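Local coordinates for extracellular solute-binding protein (Conexibacter woesei, PDB 4P98) that probably binds a small solute, perhaps a nucleoside as in PnrA-like relatives, outside the cell and delivers it to an ABC transporter in the membrane, at residues 128-133 and 167-172; 161-166 and 206-211. All coordinates share one frame; numbering follows the deposited sequence.

Overall arrangement
Helix 154-170 carries both contacts, and the principle they illustrate is that one helix can serve two layers at once. Through its C-terminal end it meets helix 125-137 (contact 1), and one turn earlier it lies against the parallel sheet that contains strand 205-207 (contact 2). The centres of the two contacts are about 9 Å apart, and they join directly: Tyr-130 CD1 lies 3.5 Å from Gly-166 N, and Gly-129 O lies 3.5 Å from Ile-163 CG1. Both sit in the same alpha/beta lobe of a fold that, as in other periplasmic-binding-protein relatives, probably closes around its solute between two lobes.

Contact 1. Residues 128-133 and 167-172; sequences LGYLDG and LKAANP
The phenol ring of Tyr-130 meets Ala-169 at its hydroxyl end, and the methyl approaches obliquely: OH stands 3.3 Å from Ala-169 CB. The backbone of helix 154-170 covers the ring face on this same side: Gly-166 CA lies over the ring, and Ala-165 C stands above the plane just outside CE1, 3.7 Å from that atom. With CG anti to the backbone N (chi1 -166°), the ring is carried out from helix 125-137 to the last turn of helix 154-170. Leu-301 of helix 294-307 and Leu-312 also pack on this tyrosine. The second flat group is the peptide carbonyl of Gly-133, whose oxygen touches Leu-167. A CA-H...O contact of 3.2 Å joins Leu-167 CA to Gly-133 O, bent to 128° at the hydrogen, and Leu-167 CD1 lies 3.8 Å from that oxygen. Gly-133 CA and Leu-167 CA are 4.2 Å apart, since the glycine has no side chain to stand between the two backbones. The chemistry is thus that of close van der Waals fit with a weak, bent C-H...O contact rather than conventional hydrogen bonding.

Contact 2. Residues 161-166 and 206-211; sequences KGIRAG and VATDDG
Ile-163 sends its CD1 methyl from helix 154-170 onto Val-206 of strand 205-207 and Thr-208 just beyond its C-terminal end, a helix-on-sheet contact in the alpha/beta fold of the periplasmic-binding-protein clan. The five-stranded parallel sheet here has strand order 2-1-3-4-5, and the helix covers one of its faces. The valine is met tip to tip, Ile-163 CD1 lying 4.0 Å from Val-206 CG1. The threonine methyl is approached at a slant and more tightly, with Ile-163 CD1 3.4 Å from Thr-208 CG2, shorter than usual for two carbons. An extended chi2 (175°) straightens the isoleucine beyond CG1, and this brings its terminal methyl to both partners.

In the next shell, Val-206 packs on Val-145 and Ala-147 of the neighbouring strand 144-149, and its backbone pairs with Gly-146 and Val-148, while Tyr-176 of strand 175-180 touches Ile-163. The two branches of Thr-208 do different work: CG2 meets the isoleucine, while OG1 hydrogen-bonds to His-160 NE2, on the same helix as Ile-163, and more weakly to Val-148 O. Helix and strand end are therefore joined by a polar link beside the apolar one.

Past Thr-208 the chain turns toward helix 212-221. Asp-209 OD2 accepts a bond from Tyr-185 N, and Asp-210 forms a salt bridge with Arg-212. Gly-211 occupies the N-cap position with a positive phi of 95°, and its backbone N is hydrogen-bonded to Glu-190 OE1.

Contact 1. Residues 128-133 and 167-172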
loop_
_atom_site.group_PDB
_atom_site.type_symbol
_atom_site.label_atom_id
_atom_site.label_comp_id
_atom_site.label_asym_id
_atom_site.label_seq_id
_atom_site.Cartn_x
_atom_site.Cartn_y
_atom_site.Cartn_z
ATOM N N LEU A 128 -5.756 -0.556 -4.926
ATOM C CA LEU A 128 -5.167 0.733 -4.567
ATOM C C LEU A 128 -5.458 1.741 -5.665
ATOM O O LEU A 128 -5.845 2.882 -5.382
ATOM C CB LEU A 128 -3.656 0.633 -4.384
ATOM C CG LEU A 128 -3.102 -0.251 -3.276
ATOM C CD1 LEU A 128 -1.584 -0.334 -3.465
ATOM C CD2 LEU A 128 -3.426 0.284 -1.893
ATOM N N GLY A 129 -5.289 1.325 -6.914
ATOM C CA GLY A 129 -5.599 2.184 -8.045
ATOM C C GLY A 129 -7.059 2.596 -8.052
ATOM O O GLY A 129 -7.379 3.779 -8.192
ATOM N N TYR A 130 -7.941 1.613 -7.866
ATOM C CA TYR A 130 -9.376 1.875 -7.875
ATOM C C TYR A 130 -9.774 2.924 -6.834
ATOM O O TYR A 130 -10.533 3.830 -7.146
ATOM C CB TYR A 130 -10.179 0.586 -7.691
ATOM C CG TYR A 130 -11.644 0.751 -8.024
ATOM C CD1 TYR A 130 -12.108 0.519 -9.314
ATOM C CD2 TYR A 130 -12.554 1.158 -7.057
ATOM C CE1 TYR A 130 -13.447 0.662 -9.628
ATOM C CE2 TYR A 130 -13.909 1.301 -7.362
ATOM C CZ TYR A 130 -14.344 1.052 -8.646
ATOM O OH TYR A 130 -15.673 1.215 -8.973
ATOM N N LEU A 131 -9.253 2.821 -5.616
ATOM C CA LEU A 131 -9.577 3.786 -4.579
ATOM C C LEU A 131 -9.059 5.193 -4.920
ATOM O O LEU A 131 -9.744 6.192 -4.682
ATOM C CB LEU A 131 -9.049 3.324 -3.225
ATOM C CG LEU A 131 -9.328 4.240 -2.043
ATOM C CD1 LEU A 131 -10.830 4.499 -1.888
ATOM C CD2 LEU A 131 -8.736 3.667 -0.781
ATOM N N ASP A 132 -7.858 5.281 -5.474
ATOM C CA ASP A 132 -7.330 6.582 -5.910
ATOM C C ASP A 132 -8.226 7.236 -6.949
ATOM O O ASP A 132 -8.564 8.425 -6.839
ATOM C CB ASP A 132 -5.939 6.428 -6.526
ATOM C CG ASP A 132 -4.913 6.012 -5.536
ATOM O OD1 ASP A 132 -5.038 6.358 -4.344
ATOM O OD2 ASP A 132 -3.955 5.339 -5.970
ATOM N N GLY A 133 -8.605 6.458 -7.959
ATOM C CA GLY A 133 -9.456 6.926 -9.038
ATOM C C GLY A 133 -10.847 7.303 -8.553
ATOM O O GLY A 133 -11.422 8.300 -8.997
ATOM N N LEU A 167 -12.189 6.116 -11.379
ATOM C CA LEU A 167 -12.558 7.449 -11.844
ATOM C C LEU A 167 -13.829 7.404 -12.688
ATOM O O LEU A 167 -14.716 8.234 -12.502
ATOM C CB LEU A 167 -11.417 8.081 -12.649
ATOM C CG LEU A 167 -11.700 9.481 -13.216
ATOM C CD1 LEU A 167 -11.972 10.468 -12.096
ATOM C CD2 LEU A 167 -10.505 9.923 -14.046
ATOM N N LYS A 168 -13.910 6.440 -13.604
ATOM C CA LYS A 168 -15.090 6.281 -14.448
ATOM C C LYS A 168 -16.336 5.999 -13.602
ATOM O O LYS A 168 -17.413 6.492 -13.914
ATOM C CB LYS A 168 -14.887 5.166 -15.471
ATOM C CG LYS A 168 -16.030 5.028 -16.465
ATOM C CD LYS A 168 -15.786 3.873 -17.414
ATOM C CE LYS A 168 -16.981 3.639 -18.319
ATOM N NZ LYS A 168 -16.724 2.520 -19.258
ATOM N N ALA A 169 -16.176 5.230 -12.530
ATOM C CA ALA A 169 -17.292 4.888 -11.654
ATOM C C ALA A 169 -17.803 6.115 -10.910
ATOM O O ALA A 169 -19.002 6.361 -10.872
ATOM C CB ALA A 169 -16.895 3.794 -10.671
ATOM N N ALA A 170 -16.898 6.890 -10.328
ATOM C CA ALA A 170 -17.296 8.042 -9.532
ATOM C C ALA A 170 -17.622 9.278 -10.373
ATOM O O ALA A 170 -18.419 10.116 -9.949
ATOM C CB ALA A 170 -16.239 8.371 -8.498
ATOM N N ASN A 171 -16.996 9.404 -11.541
ATOM C CA ASN A 171 -17.221 10.559 -12.409
ATOM C C ASN A 171 -17.009 10.178 -13.861
ATOM O O ASN A 171 -15.921 10.393 -14.414
ATOM C CB ASN A 171 -16.290 11.713 -12.008
ATOM C CG ASN A 171 -16.574 12.994 -12.773
ATOM O OD1 ASN A 171 -17.391 13.030 -13.700
ATOM N ND2 ASN A 171 -15.893 14.061 -12.382
ATOM N N PRO A 172 -18.047 9.624 -14.501
ATOM C CA PRO A 172 -17.875 9.159 -15.875
ATOM C C PRO A 172 -17.628 10.275 -16.888
ATOM O O PRO A 172 -17.250 9.984 -18.021
ATOM C CB PRO A 172 -19.192 8.428 -16.175
ATOM C CG PRO A 172 -20.174 8.961 -15.192
ATOM C CD PRO A 172 -19.398 9.328 -13.974
#

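Contact 2. Residues 161-166 and 206-211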
loop_
_atom_site.group_PDB
_atom_site.type_symbol
_atom_site.label_atom_id
_atom_site.label_comp_id
_atom_site.label_asym_id
_atom_site.label_seq_id
_atom_site.Cartn_x
_atom_site.Cartn_y
_atom_site.Cartn_z
ATOM N N LYS A 161 -4.961 0.771 -14.619
ATOM C CA LYS A 161 -6.274 0.314 -15.085
ATOM C C LYS A 161 -7.310 0.509 -13.968
ATOM O O LYS A 161 -8.445 0.918 -14.230
ATOM C CB LYS A 161 -6.199 -1.145 -15.559
ATOM C CG LYS A 161 -7.360 -1.589 -16.427
ATOM C CD LYS A 161 -7.083 -2.924 -17.099
ATOM C CE LYS A 161 -8.229 -3.339 -18.007
ATOM N NZ LYS A 161 -8.027 -4.721 -18.523
ATOM N N GLY A 162 -6.903 0.243 -12.727
ATOM C CA GLY A 162 -7.723 0.506 -11.546
ATOM C C GLY A 162 -8.115 1.962 -11.372
ATOM O O GLY A 162 -9.288 2.273 -11.134
ATOM N N ILE A 163 -7.144 2.863 -11.512
ATOM C CA ILE A 163 -7.411 4.296 -11.386
ATOM C C ILE A 163 -8.482 4.727 -12.365
ATOM O O ILE A 163 -9.432 5.430 -11.994
ATOM C CB ILE A 163 -6.150 5.161 -11.646
ATOM C CG1 ILE A 163 -5.118 4.928 -10.548
ATOM C CG2 ILE A 163 -6.526 6.650 -11.701
ATOM C CD1 ILE A 163 -3.804 5.640 -10.794
ATOM N N ARG A 164 -8.313 4.310 -13.615
ATOM C CA ARG A 164 -9.224 4.680 -14.683
ATOM C C ARG A 164 -10.635 4.190 -14.358
ATOM O O ARG A 164 -11.611 4.937 -14.500
ATOM C CB ARG A 164 -8.741 4.096 -16.004
ATOM C CG ARG A 164 -9.369 4.711 -17.241
ATOM C CD ARG A 164 -8.908 4.004 -18.512
ATOM N NE ARG A 164 -7.554 4.381 -18.933
ATOM C CZ ARG A 164 -7.257 5.382 -19.770
ATOM N NH1 ARG A 164 -8.217 6.149 -20.300
ATOM N NH2 ARG A 164 -5.984 5.631 -20.082
ATOM N N ALA A 165 -10.733 2.944 -13.902
ATOM C CA ALA A 165 -12.018 2.349 -13.550
ATOM C C ALA A 165 -12.693 3.035 -12.367
ATOM O O ALA A 165 -13.897 3.298 -12.403
ATOM C CB ALA A 165 -11.859 0.854 -13.284
ATOM N N GLY A 166 -11.930 3.324 -11.321
ATOM C CA GLY A 166 -12.444 4.052 -10.165
ATOM C C GLY A 166 -12.950 5.435 -10.525
ATOM O O GLY A 166 -14.007 5.877 -10.043
ATOM N N VAL A 206 -2.291 12.344 -9.829
ATOM C CA VAL A 206 -2.267 11.101 -9.067
ATOM C C VAL A 206 -0.932 10.387 -9.266
ATOM O O VAL A 206 -0.542 10.135 -10.386
ATOM C CB VAL A 206 -3.397 10.157 -9.520
ATOM C CG1 VAL A 206 -3.469 8.941 -8.609
ATOM C CG2 VAL A 206 -4.725 10.896 -9.537
ATOM N N ALA A 207 -0.266 10.067 -8.163
ATOM C CA ALA A 207 0.998 9.327 -8.164
ATOM C C ALA A 207 0.770 7.848 -7.885
ATOM O O ALA A 207 0.110 7.494 -6.898
ATOM C CB ALA A 207 1.923 9.886 -7.099
ATOM N N THR A 208 1.349 6.986 -8.714
ATOM C CA THR A 208 1.381 5.550 -8.401
ATOM C C THR A 208 2.763 5.044 -8.024
ATOM O O THR A 208 2.900 3.920 -7.533
ATOM C CB THR A 208 0.850 4.704 -9.554
ATOM O OG1 THR A 208 1.662 4.892 -10.710
ATOM C CG2 THR A 208 -0.581 5.092 -9.855
ATOM N N ASP A 209 3.792 5.847 -8.268
ATOM C CA ASP A 209 5.111 5.522 -7.774
ATOM C C ASP A 209 5.365 6.399 -6.528
ATOM O O ASP A 209 4.453 6.596 -5.733
ATOM C CB ASP A 209 6.163 5.697 -8.879
ATOM C CG ASP A 209 7.476 4.999 -8.542
ATOM O OD1 ASP A 209 7.492 3.761 -8.454
ATOM O OD2 ASP A 209 8.489 5.687 -8.332
ATOM N N ASP A 210 6.565 6.942 -6.347
ATOM C CA ASP A 210 6.878 7.652 -5.118
ATOM C C ASP A 210 5.986 8.883 -4.922
ATOM O O ASP A 210 5.390 9.066 -3.859
ATOM C CB ASP A 210 8.354 8.052 -5.082
ATOM C CG ASP A 210 8.717 8.784 -3.808
ATOM O OD1 ASP A 210 8.525 10.005 -3.760
ATOM O OD2 ASP A 210 9.163 8.144 -2.835
ATOM N N GLY A 211 5.903 9.711 -5.952
ATOM C CA GLY A 211 5.075 10.905 -5.919
ATOM C C GLY A 211 5.755 12.220 -5.531
ATOM O O GLY A 211 5.190 13.267 -5.780
#